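PDB 6BR8: protein A6 homolog from Fowlpox virus, which binds phospholipids through its C-terminal part and probably plays an essential role in the transition from immature to mature virions. Local coordinates for residues N57-I62 with F84-E89; K6-I11 with I62-N67; I218-T223 with V235-I240. One frame throughout, in Å; residues are numbered along the deposited sequence.

Interaction 1: residues N57-I62 with F84-E89. With 6OU ([(2~{R})-1-[2-azanylethoxy(oxidanyl)phosphoryl]oxy-3-hexadecanoyloxy-propan-2-yl] (~{Z})-octadec-9-enoate), chain E.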
loop_
_atom_site.group_PDB
_atom_site.type_symbol
_atom_site.label_atom_id
_atom_site.label_comp_id
_atom_site.label_asym_id
_atom_site.label_seq_id
_atom_site.Cartn_x
_atom_site.Cartn_y
_atom_site.Cartn_z
ATOM N N ASN A 57 9.543 9.453 -10.155
ATOM C CA ASN A 57 8.294 9.511 -10.898
ATOM C C ASN A 57 7.453 8.249 -10.738
ATOM O O ASN A 57 6.449 8.099 -11.436
ATOM C CB ASN A 57 8.582 9.775 -12.373
ATOM C CG ASN A 57 8.888 11.235 -12.647
ATOM O OD1 ASN A 57 8.371 12.123 -11.968
ATOM N ND2 ASN A 57 9.762 11.487 -13.610
ATOM N N TYR A 58 7.824 7.358 -9.816
ATOM C CA TYR A 58 7.190 6.048 -9.753
ATOM C C TYR A 58 5.686 6.170 -9.567
ATOM O O TYR A 58 4.917 5.378 -10.125
ATOM C CB TYR A 58 7.795 5.207 -8.628
ATOM C CG TYR A 58 7.583 3.732 -8.868
ATOM C CD1 TYR A 58 8.367 3.033 -9.785
ATOM C CD2 TYR A 58 6.592 3.057 -8.224
ATOM C CE1 TYR A 58 8.166 1.702 -10.009
ATOM C CE2 TYR A 58 6.362 1.717 -8.469
ATOM C CZ TYR A 58 7.160 1.048 -9.350
ATOM O OH TYR A 58 6.959 -0.282 -9.583
ATOM N N ILE A 59 5.236 7.163 -8.800
ATOM C CA ILE A 59 3.806 7.229 -8.522
ATOM C C ILE A 59 3.069 7.626 -9.788
ATOM O O ILE A 59 2.025 7.058 -10.132
ATOM C CB ILE A 59 3.486 8.189 -7.354
ATOM C CG1 ILE A 59 3.921 7.585 -6.015
ATOM C CG2 ILE A 59 1.994 8.501 -7.323
ATOM C CD1 ILE A 59 4.104 8.603 -4.892
ATOM N N ILE A 60 3.632 8.591 -10.516
ATOM C CA ILE A 60 3.054 9.073 -11.761
ATOM C C ILE A 60 3.044 7.976 -12.819
ATOM O O ILE A 60 2.181 7.952 -13.700
ATOM C CB ILE A 60 3.837 10.315 -12.219
ATOM C CG1 ILE A 60 3.622 11.452 -11.223
ATOM C CG2 ILE A 60 3.467 10.705 -13.630
ATOM C CD1 ILE A 60 4.542 12.620 -11.431
ATOM N N LYS A 61 4.003 7.057 -12.759
ATOM C CA LYS A 61 3.968 5.902 -13.646
ATOM C C LYS A 61 2.861 4.936 -13.250
ATOM O O LYS A 61 2.280 4.269 -14.113
ATOM C CB LYS A 61 5.331 5.214 -13.647
ATOM C CG LYS A 61 6.431 6.114 -14.216
ATOM C CD LYS A 61 7.817 5.503 -14.047
ATOM C CE LYS A 61 8.865 6.422 -14.634
ATOM N NZ LYS A 61 10.234 5.887 -14.501
ATOM N N ILE A 62 2.531 4.869 -11.962
ATOM C CA ILE A 62 1.383 4.072 -11.561
ATOM C C ILE A 62 0.093 4.721 -12.043
ATOM O O ILE A 62 -0.773 4.044 -12.599
ATOM C CB ILE A 62 1.389 3.840 -10.041
ATOM C CG1 ILE A 62 2.601 2.978 -9.661
ATOM C CG2 ILE A 62 0.144 3.122 -9.637
ATOM C CD1 ILE A 62 2.677 2.604 -8.237
ATOM N N PHE A 84 2.856 14.645 -7.398
ATOM C CA PHE A 84 3.138 13.277 -6.984
ATOM C C PHE A 84 4.614 12.878 -7.063
ATOM O O PHE A 84 4.970 11.785 -6.596
ATOM C CB PHE A 84 2.284 12.312 -7.817
ATOM C CG PHE A 84 0.794 12.442 -7.560
ATOM C CD1 PHE A 84 0.194 11.755 -6.513
ATOM C CD2 PHE A 84 0.001 13.248 -8.362
ATOM C CE1 PHE A 84 -1.176 11.870 -6.276
ATOM C CE2 PHE A 84 -1.370 13.365 -8.135
ATOM C CZ PHE A 84 -1.958 12.678 -7.094
ATOM N N SER A 85 5.494 13.721 -7.608
ATOM C CA SER A 85 6.898 13.352 -7.629
ATOM C C SER A 85 7.488 13.574 -6.248
ATOM O O SER A 85 7.184 14.564 -5.578
ATOM C CB SER A 85 7.673 14.145 -8.686
ATOM O OG SER A 85 7.688 15.529 -8.398
ATOM N N PHE A 86 8.304 12.621 -5.810
ATOM C CA PHE A 86 8.983 12.671 -4.526
ATOM C C PHE A 86 10.489 12.614 -4.752
ATOM O O PHE A 86 10.965 11.916 -5.655
ATOM C CB PHE A 86 8.551 11.507 -3.641
ATOM C CG PHE A 86 8.798 10.158 -4.262
ATOM C CD1 PHE A 86 10.017 9.507 -4.095
ATOM C CD2 PHE A 86 7.810 9.526 -4.989
ATOM C CE1 PHE A 86 10.241 8.270 -4.669
ATOM C CE2 PHE A 86 8.026 8.282 -5.555
ATOM C CZ PHE A 86 9.242 7.651 -5.386
ATOM N N SER A 87 11.248 13.331 -3.927
ATOM C CA SER A 87 12.692 13.365 -4.092
ATOM C C SER A 87 13.352 12.411 -3.099
ATOM O O SER A 87 12.698 11.821 -2.234
ATOM C CB SER A 87 13.225 14.784 -3.907
ATOM O OG SER A 87 12.977 15.247 -2.595
ATOM N N LYS A 88 14.672 12.256 -3.242
ATOM C CA LYS A 88 15.442 11.462 -2.285
ATOM C C LYS A 88 15.272 11.976 -0.859
ATOM O O LYS A 88 15.237 11.189 0.099
ATOM C CB LYS A 88 16.925 11.464 -2.668
ATOM C CG LYS A 88 17.223 10.736 -3.967
ATOM N N GLU A 89 15.184 13.299 -0.689
ATOM C CA GLU A 89 15.018 13.851 0.649
ATOM C C GLU A 89 13.571 13.752 1.105
ATOM O O GLU A 89 13.307 13.689 2.307
ATOM C CB GLU A 89 15.534 15.294 0.684
ATOM C CG GLU A 89 15.006 16.230 1.797
HETATM C C05 6OU E . 4.836 1.774 -3.979
HETATM C C06 6OU E . 4.635 3.285 -3.989
HETATM C C07 6OU E . 5.909 4.086 -4.229
HETATM C C08 6OU E . 5.877 5.425 -3.489
HETATM C C09 6OU E . 7.191 5.769 -2.785
HETATM C C10 6OU E . 7.019 6.581 -1.509
HETATM C C11 6OU E . 7.574 7.990 -1.676
HETATM C C12 6OU E . 6.798 9.039 -0.882
HETATM C C13 6OU E . 7.448 9.339 0.465
HETATM C C14 6OU E . 7.388 10.828 0.775
HETATM C C15 6OU E . 7.057 11.096 2.240
HETATM C C16 6OU E . 7.144 12.590 2.513
HETATM O O17 6OU E . 6.802 13.040 3.550
HETATM O O18 6OU E . 7.636 13.422 1.504
HETATM C C19 6OU E . 7.043 14.684 1.459
HETATM C C20 6OU E . 6.681 14.989 0.007
HETATM C C21 6OU E . 5.647 16.107 -0.007
HETATM O O22 6OU E . 6.348 17.281 0.261
HETATM P P23 6OU E . 6.034 18.615 -0.653
HETATM O O24 6OU E . 6.078 19.847 0.232
HETATM O O25 6OU E . 4.670 18.482 -1.292
HETATM O O26 6OU E . 7.174 18.743 -1.836
HETATM C C27 6OU E . 6.973 19.643 -2.886
HETATM C C28 6OU E . 8.045 19.335 -3.926
HETATM N N29 6OU E . 7.535 18.374 -4.888
HETATM O O30 6OU E . 6.173 13.839 -0.610
HETATM C C31 6OU E . 5.626 14.028 -1.882
HETATM O O32 6OU E . 6.293 14.484 -2.746
HETATM C C33 6OU E . 4.169 13.649 -2.157
HETATM C C34 6OU E . 4.000 12.334 -2.912
HETATM C C35 6OU E . 3.250 11.285 -2.094
HETATM C C36 6OU E . 1.740 11.297 -2.330
HETATM C C37 6OU E . 1.045 10.073 -1.733
HETATM C C38 6OU E . -0.470 10.196 -1.811
HETATM C C39 6OU E . -1.198 9.189 -0.924
HETATM C C40 6OU E . -1.770 7.995 -1.692
HETATM C C41 6OU E . -2.725 8.308 -2.544
HETATM C C42 6OU E . -2.209 8.308 -3.984
#

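Interaction 2: residues K6-I11 with I62-N67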
loop_
_atom_site.group_PDB
_atom_site.type_symbol
_atom_site.label_atom_id
_atom_site.label_comp_id
_atom_site.label_asym_id
_atom_site.label_seq_id
_atom_site.Cartn_x
_atom_site.Cartn_y
_atom_site.Cartn_z
ATOM N N LYS A 6 7.261 0.854 -21.852
ATOM C CA LYS A 6 8.013 -0.197 -21.184
ATOM C C LYS A 6 8.151 0.045 -19.689
ATOM O O LYS A 6 8.286 -0.921 -18.927
ATOM C CD LYS A 6 8.321 -1.687 -23.623
ATOM C CE LYS A 6 8.152 -1.861 -25.133
ATOM N NZ LYS A 6 6.908 -2.620 -25.469
ATOM N N ASP A 7 8.091 1.304 -19.243
ATOM C CA ASP A 7 8.229 1.550 -17.812
ATOM C C ASP A 7 6.918 1.251 -17.087
ATOM O O ASP A 7 6.933 0.724 -15.968
ATOM C CB ASP A 7 8.729 2.981 -17.578
ATOM N N THR A 8 5.779 1.555 -17.709
ATOM C CA THR A 8 4.517 1.002 -17.233
ATOM C C THR A 8 4.416 -0.497 -17.499
ATOM O O THR A 8 3.647 -1.182 -16.818
ATOM C CB THR A 8 3.332 1.754 -17.858
ATOM O OG1 THR A 8 3.468 1.781 -19.284
ATOM C CG2 THR A 8 3.271 3.184 -17.323
ATOM N N ASN A 9 5.184 -1.026 -18.458
ATOM C CA ASN A 9 5.377 -2.472 -18.531
ATOM C C ASN A 9 6.229 -2.968 -17.367
ATOM O O ASN A 9 5.984 -4.053 -16.834
ATOM C CB ASN A 9 6.018 -2.867 -19.866
ATOM C CG ASN A 9 5.069 -2.713 -21.038
ATOM O OD1 ASN A 9 3.850 -2.725 -20.869
ATOM N ND2 ASN A 9 5.625 -2.579 -22.241
ATOM N N GLU A 10 7.236 -2.192 -16.962
ATOM C CA GLU A 10 8.043 -2.579 -15.809
ATOM C C GLU A 10 7.173 -2.799 -14.578
ATOM O O GLU A 10 7.369 -3.761 -13.828
ATOM C CB GLU A 10 9.105 -1.509 -15.530
ATOM C CG GLU A 10 10.119 -1.879 -14.449
ATOM C CD GLU A 10 10.717 -0.655 -13.764
ATOM O OE1 GLU A 10 11.637 -0.036 -14.344
ATOM O OE2 GLU A 10 10.260 -0.310 -12.651
ATOM N N ILE A 11 6.185 -1.929 -14.372
ATOM C CA ILE A 11 5.378 -1.987 -13.160
ATOM C C ILE A 11 4.452 -3.195 -13.177
ATOM O O ILE A 11 4.295 -3.882 -12.162
ATOM C CB ILE A 11 4.606 -0.668 -12.980
ATOM C CG1 ILE A 11 5.600 0.481 -12.808
ATOM C CG2 ILE A 11 3.673 -0.748 -11.783
ATOM C CD1 ILE A 11 4.957 1.816 -12.613
ATOM N N ILE A 62 2.531 4.869 -11.962
ATOM C CA ILE A 62 1.383 4.072 -11.561
ATOM C C ILE A 62 0.093 4.721 -12.043
ATOM O O ILE A 62 -0.773 4.044 -12.599
ATOM C CB ILE A 62 1.389 3.840 -10.041
ATOM C CG1 ILE A 62 2.601 2.978 -9.661
ATOM C CG2 ILE A 62 0.144 3.122 -9.637
ATOM C CD1 ILE A 62 2.677 2.604 -8.237
ATOM N N ILE A 63 -0.053 6.040 -11.873
ATOM C CA ILE A 63 -1.217 6.716 -12.437
ATOM C C ILE A 63 -1.327 6.443 -13.936
ATOM O O ILE A 63 -2.428 6.222 -14.459
ATOM C CB ILE A 63 -1.186 8.231 -12.163
ATOM C CG1 ILE A 63 -1.320 8.555 -10.672
ATOM C CG2 ILE A 63 -2.243 8.961 -13.008
ATOM C CD1 ILE A 63 -1.041 9.965 -10.325
ATOM N N ALA A 64 -0.187 6.418 -14.647
ATOM C CA ALA A 64 -0.233 6.297 -16.102
ATOM C C ALA A 64 -0.702 4.924 -16.580
ATOM O O ALA A 64 -1.110 4.798 -17.739
ATOM C CB ALA A 64 1.134 6.617 -16.710
ATOM N N LEU A 65 -0.629 3.891 -15.738
ATOM C CA LEU A 65 -1.258 2.620 -16.084
ATOM C C LEU A 65 -2.757 2.784 -16.236
ATOM O O LEU A 65 -3.385 2.124 -17.076
ATOM C CB LEU A 65 -0.991 1.568 -15.016
ATOM C CG LEU A 65 0.340 0.859 -14.882
ATOM C CD1 LEU A 65 0.198 0.013 -13.637
ATOM C CD2 LEU A 65 0.572 0.023 -16.126
ATOM N N PHE A 66 -3.350 3.643 -15.409
ATOM C CA PHE A 66 -4.792 3.789 -15.337
ATOM C C PHE A 66 -5.319 4.892 -16.219
ATOM O O PHE A 66 -6.523 4.944 -16.457
ATOM C CB PHE A 66 -5.208 4.051 -13.896
ATOM C CG PHE A 66 -4.827 2.948 -12.981
ATOM C CD1 PHE A 66 -3.835 3.127 -12.045
ATOM C CD2 PHE A 66 -5.471 1.711 -13.075
ATOM C CE1 PHE A 66 -3.472 2.106 -11.212
ATOM C CE2 PHE A 66 -5.120 0.667 -12.234
ATOM C CZ PHE A 66 -4.112 0.874 -11.295
ATOM N N ASN A 67 -4.465 5.779 -16.684
ATOM C CA ASN A 67 -4.862 6.829 -17.594
ATOM C C ASN A 67 -3.882 6.763 -18.767
ATOM O O ASN A 67 -2.818 7.398 -18.769
ATOM C CB ASN A 67 -4.884 8.192 -16.898
ATOM C CG ASN A 67 -5.349 9.287 -17.801
ATOM O OD1 ASN A 67 -5.531 9.088 -18.999
ATOM N ND2 ASN A 67 -5.623 10.441 -17.222
#

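Interaction 3: residues I218-T223 with V235-I240. With 6OU ([(2~{R})-1-[2-azanylethoxy(oxidanyl)phosphoryl]oxy-3-hexadecanoyloxy-propan-2-yl] (~{Z})-octadec-9-enoate), chain C.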
loop_
_atom_site.group_PDB
_atom_site.type_symbol
_atom_site.label_atom_id
_atom_site.label_comp_id
_atom_site.label_asym_id
_atom_site.label_seq_id
_atom_site.Cartn_x
_atom_site.Cartn_y
_atom_site.Cartn_z
ATOM N N ILE A 218 -13.847 2.928 12.202
ATOM C CA ILE A 218 -13.130 1.661 12.305
ATOM C C ILE A 218 -11.634 1.897 12.422
ATOM O O ILE A 218 -10.983 1.400 13.347
ATOM C CB ILE A 218 -13.444 0.775 11.092
ATOM C CG1 ILE A 218 -14.819 0.127 11.244
ATOM C CG2 ILE A 218 -12.335 -0.248 10.888
ATOM C CD1 ILE A 218 -15.238 -0.627 10.016
ATOM N N VAL A 219 -11.056 2.638 11.468
ATOM C CA VAL A 219 -9.612 2.814 11.503
ATOM C C VAL A 219 -9.183 3.599 12.743
ATOM O O VAL A 219 -8.170 3.273 13.373
ATOM C CB VAL A 219 -9.142 3.453 10.191
ATOM C CG1 VAL A 219 -7.631 3.636 10.180
ATOM C CG2 VAL A 219 -9.575 2.546 9.042
ATOM N N GLN A 220 -9.967 4.599 13.154
ATOM C CA GLN A 220 -9.601 5.347 14.348
ATOM C C GLN A 220 -9.631 4.454 15.577
ATOM O O GLN A 220 -8.795 4.602 16.479
ATOM C CB GLN A 220 -10.534 6.544 14.558
ATOM C CG GLN A 220 -10.162 7.355 15.830
ATOM C CD GLN A 220 -8.923 8.198 15.603
ATOM O OE1 GLN A 220 -8.873 8.991 14.671
ATOM N NE2 GLN A 220 -7.902 8.006 16.432
ATOM N N CYS A 221 -10.620 3.558 15.660
ATOM C CA CYS A 221 -10.697 2.649 16.795
ATOM C C CYS A 221 -9.578 1.634 16.777
ATOM O O CYS A 221 -9.235 1.099 17.829
ATOM C CB CYS A 221 -12.045 1.926 16.828
ATOM S SG CYS A 221 -13.370 2.999 17.364
ATOM N N ILE A 222 -8.999 1.364 15.611
ATOM C CA ILE A 222 -7.813 0.524 15.567
ATOM C C ILE A 222 -6.624 1.279 16.132
ATOM O O ILE A 222 -5.906 0.772 17.003
ATOM C CB ILE A 222 -7.543 0.039 14.129
ATOM C CG1 ILE A 222 -8.670 -0.895 13.644
ATOM C CG2 ILE A 222 -6.179 -0.665 14.049
ATOM C CD1 ILE A 222 -8.528 -1.315 12.151
ATOM N N THR A 223 -6.410 2.517 15.666
ATOM C CA THR A 223 -5.256 3.255 16.165
ATOM C C THR A 223 -5.395 3.547 17.640
ATOM O O THR A 223 -4.390 3.568 18.343
ATOM C CB THR A 223 -5.017 4.558 15.383
ATOM O OG1 THR A 223 -5.982 5.554 15.746
ATOM C CG2 THR A 223 -5.087 4.299 13.906
ATOM N N VAL A 235 -3.128 9.897 17.047
ATOM C CA VAL A 235 -3.208 10.007 15.603
ATOM C C VAL A 235 -4.633 10.423 15.266
ATOM O O VAL A 235 -5.593 9.925 15.870
ATOM C CB VAL A 235 -2.796 8.673 14.948
ATOM C CG1 VAL A 235 -2.965 8.685 13.451
ATOM C CG2 VAL A 235 -1.339 8.388 15.264
ATOM N N ASP A 236 -4.776 11.389 14.357
ATOM C CA ASP A 236 -6.092 11.881 13.942
ATOM C C ASP A 236 -6.392 11.320 12.547
ATOM O O ASP A 236 -6.020 11.891 11.515
ATOM C CB ASP A 236 -6.118 13.408 14.002
ATOM C CG ASP A 236 -7.508 14.001 13.772
ATOM O OD1 ASP A 236 -8.337 13.392 13.055
ATOM O OD2 ASP A 236 -7.753 15.114 14.289
ATOM N N ILE A 237 -7.112 10.198 12.517
ATOM C CA ILE A 237 -7.403 9.542 11.249
ATOM C C ILE A 237 -8.193 10.468 10.331
ATOM O O ILE A 237 -7.888 10.599 9.130
ATOM C CB ILE A 237 -8.150 8.221 11.490
ATOM C CG1 ILE A 237 -7.278 7.262 12.294
ATOM C CG2 ILE A 237 -8.487 7.574 10.146
ATOM C CD1 ILE A 237 -5.968 6.888 11.532
ATOM N N GLU A 238 -9.255 11.081 10.861
ATOM C CA GLU A 238 -10.065 11.997 10.058
ATOM C C GLU A 238 -9.176 13.042 9.394
ATOM O O GLU A 238 -9.203 13.215 8.172
ATOM C CB GLU A 238 -11.152 12.648 10.937
ATOM C CG GLU A 238 -11.945 13.834 10.334
ATOM C CD GLU A 238 -12.904 13.412 9.219
ATOM O OE1 GLU A 238 -13.459 12.309 9.301
ATOM O OE2 GLU A 238 -13.156 14.197 8.296
ATOM N N PHE A 239 -8.298 13.668 10.162
ATOM C CA PHE A 239 -7.435 14.688 9.579
ATOM C C PHE A 239 -6.488 14.115 8.522
ATOM O O PHE A 239 -6.254 14.745 7.486
ATOM C CB PHE A 239 -6.639 15.370 10.669
ATOM C CG PHE A 239 -5.537 16.190 10.137
ATOM C CD1 PHE A 239 -5.796 17.458 9.650
ATOM C CD2 PHE A 239 -4.239 15.712 10.124
ATOM C CE1 PHE A 239 -4.771 18.241 9.158
ATOM C CE2 PHE A 239 -3.221 16.484 9.640
ATOM C CZ PHE A 239 -3.481 17.749 9.154
ATOM N N ILE A 240 -5.909 12.941 8.771
ATOM C CA ILE A 240 -5.049 12.333 7.766
ATOM C C ILE A 240 -5.826 12.067 6.486
ATOM O O ILE A 240 -5.331 12.311 5.372
ATOM C CB ILE A 240 -4.428 11.035 8.305
ATOM C CG1 ILE A 240 -3.407 11.348 9.404
ATOM C CG2 ILE A 240 -3.820 10.226 7.131
ATOM C CD1 ILE A 240 -2.878 10.125 10.103
HETATM C C01 6OU C . -7.513 -1.233 7.045
HETATM C C02 6OU C . -6.647 -1.504 8.276
HETATM C C03 6OU C . -6.489 -0.278 9.176
HETATM C C04 6OU C . -5.154 -0.249 9.926
HETATM C C05 6OU C . -4.993 1.007 10.783
HETATM C C06 6OU C . -3.538 1.450 10.936
HETATM C C07 6OU C . -3.420 2.972 11.011
HETATM C C08 6OU C . -2.178 3.417 11.781
HETATM C C09 6OU C . -1.907 4.918 11.652
HETATM C C10 6OU C . -0.621 5.202 10.883
HETATM C C11 6OU C . -0.459 6.681 10.560
HETATM C C12 6OU C . 0.820 7.228 11.181
HETATM C C13 6OU C . 1.467 8.306 10.323
HETATM C C14 6OU C . 1.793 9.524 11.167
HETATM C C15 6OU C . 0.566 10.367 11.481
HETATM C C16 6OU C . 0.810 11.773 10.958
HETATM O O17 6OU C . 1.784 11.969 10.324
HETATM O O18 6OU C . -0.080 12.819 11.209
HETATM C C19 6OU C . -0.368 13.589 10.077
HETATM C C20 6OU C . 0.580 14.782 10.065
HETATM C C21 6OU C . 0.126 15.790 11.124
HETATM O O22 6OU C . 0.983 15.675 12.231
HETATM O O24 6OU C . 2.284 17.892 12.261
HETATM O O25 6OU C . 2.223 16.542 14.283
HETATM O O26 6OU C . 0.098 17.824 13.693
HETATM C C27 6OU C . -1.046 17.149 14.138
HETATM N N29 6OU C . -3.396 16.772 13.499
HETATM O O30 6OU C . 0.705 15.394 8.800
HETATM C C31 6OU C . -0.195 15.093 7.761
HETATM O O32 6OU C . -1.253 15.614 7.710
HETATM C C33 6OU C . 0.192 14.141 6.628
HETATM C C34 6OU C . -0.564 12.819 6.653
HETATM C C35 6OU C . 0.112 11.791 5.756
HETATM C C36 6OU C . 0.615 10.575 6.519
HETATM C C37 6OU C . 0.003 9.294 5.973
HETATM C C38 6OU C . 0.585 8.059 6.647
HETATM C C39 6OU C . 1.067 7.048 5.608
HETATM C C40 6OU C . 0.968 5.604 6.094
HETATM C C41 6OU C . 1.951 5.266 6.904
HETATM C C42 6OU C . 1.557 4.137 7.861
HETATM C C43 6OU C . 0.821 2.982 7.175
HETATM C C44 6OU C . -0.342 2.437 8.014
HETATM C C45 6OU C . -1.594 2.101 7.191
HETATM C C46 6OU C . -1.334 1.076 6.088
HETATM C C47 6OU C . -2.632 0.595 5.450
HETATM C C48 6OU C . -2.402 -0.421 4.337
HETATM C C49 6OU C . -3.632 -0.623 3.456
HETATM O O HOH W 1 -10.024 10.886 13.644
#

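Interaction 1: residues N57-I62 with F84-E89
I59 is wedged between the rings of F84 and F86, and its two branches divide the work. CG2, anti to the backbone N (the CG1 torsion is -72°), meets F84 CD1 at 3.8 Å, the two side chains crossing at about a right angle. CD1, at the end of the other branch, lies 3.8 Å from F86 CD2 and also touches the F84 carbonyl oxygen. Beside it I60 CG1 packs on F84 CB at 3.8 Å, while Y58 CB comes to the edge of the F86 ring, near its plane. Apart from the F84 carbonyl oxygen, these are apolar contacts; the polar N57 side chain adds a loose touch of OD1 on S85 CB at 3.9 Å, and S85 OG turns elsewhere, to a hydrogen bond with K81 O.

The bound phosphatidylethanolamine is the third party. F86 CG sits between its own backbone N and carbonyl carbon (chi1 58°), and its ring lays one face under an acyl chain whose C11 stands 3.5 Å above the ring centre. I59 CG1 meets another carbon of the same acyl chain, C08, at 3.9 Å.

The contact thus sets the first turn of helix 58-66 against F84 at the end of helix 74-84 and the residues that lead on to helix 88-98, making one wall of a lipid pocket. E10 and I11 of helix 5-26 touch Y58, and Y80 and K81 of helix 74-84 touch I60.

Interaction 2: residues K6-I11 with I62-N67
L65 reaches across to residues 6-11 with both methyl groups, and each finds a different residue. CD2 lies 3.4 Å from the T8 carbonyl oxygen and 3.7 Å from T8 CB, so one methyl covers the backbone and side-chain base of the same residue. CD1 meets I11 CG2 at 4.0 Å, the two side chains running obliquely to one another. The forked end of the leucine lets its two methyls reach T8 and I11, three residues apart on the facing helix.

I11 faces I62 at about a right angle. With CG1 anti to its carbonyl carbon and the chain fully extended (chi2 -180°), its CD1 reaches as far as I62 CG1, 4.0 Å away. The bond from CA to CB of I62 leads away from residues 6-11, so I11 touches the base of this side chain.

T8 presents its methyl rather than its hydroxyl: CG2 rests against A64 CB at 4.1 Å, whereas OG1 hydrogen-bonds back to M4 O, just before the helix begins. The polar atom is thereby provided for on its own side of the contact, and the side chain turns carbon to A64 and L65.

The axes of the two helical segments pass 9.5 Å apart and cross at -101°. This is a near-perpendicular helix-helix crossing in a mainly helical protein, packed by aliphatic side chains; it lays helix 5-26, the first of this chain, over helix 58-66, whose I62 and F66 also line a phospholipid pocket.

Interaction 3: residues I218-T223 with V235-I240
Q220 and I237 form the tight part of this contact, sliding past each other in opposite directions. The Q220 amide grips the start of helix 237-249 with both its ends. OE1 accepts from I237 N at 3.0 Å, and NE2 donates to V235 O at 3.1 Å in a nearly straight bond (166° at the hydrogen), V235 O lying in the amide plane of Q220. CG stands anti to the backbone N and the chain then bends at chi2 (75°), which brings the amide alongside the other backbone. These two bonds fix the rotation of the amide, and NE2 has a further acceptor in D224 OD1.

Next to the amide the contact is apolar. I237 CD1 meets T223 CG2 tip to tip at 3.6 Å, and V219 CG1 at 3.9 Å. T223 can offer its methyl there because OG1 is turned back to donate to Q220 O. The same T223 CG2 and V219 CG1 touch an acyl chain of a bound phosphatidylethanolamine, as does I222, so one side of the packing is completed by lipid.

The other side is looser and watered. A water bonds to D236 OD1 and E238 N; its approach to Q220 OE1 is too short in the model and is doubtful. D236 is the N-cap of the helix: its OD1 accepts from F239 N at 2.9 Å, approached from above the carboxylate plane. E238 leads away from residues 218-223, toward I216 and a weak, long ion pair with K212.

In the fold, helix 212-225 is joined to helix 237-249 through strand 228-230, which pairs with strand 101-103. Helices 134-154 and 156-170 pack against I222 and I218, while I240 also touches a bound phosphatidylglycerol.

How the interactions relate
Interactions 1 and 2 both use helix 58-66 and share I62; they touch, with K61 and Y58 of the first packing on T8 and I11 of the second. Interaction 1 is the buried one, made of aromatic and branched side chains against lipid, whereas interaction 2 is a smaller apolar crossing near the surface. Interaction 3, partly buried, lies across the chain's centre from interaction 2, with its own centre about 26 Å from that of interaction 1. It alone of the three is held by hydrogen bonds between its segments, at a helix start. Interactions 1 and 3 nevertheless line pockets for separate phosphatidylethanolamine molecules.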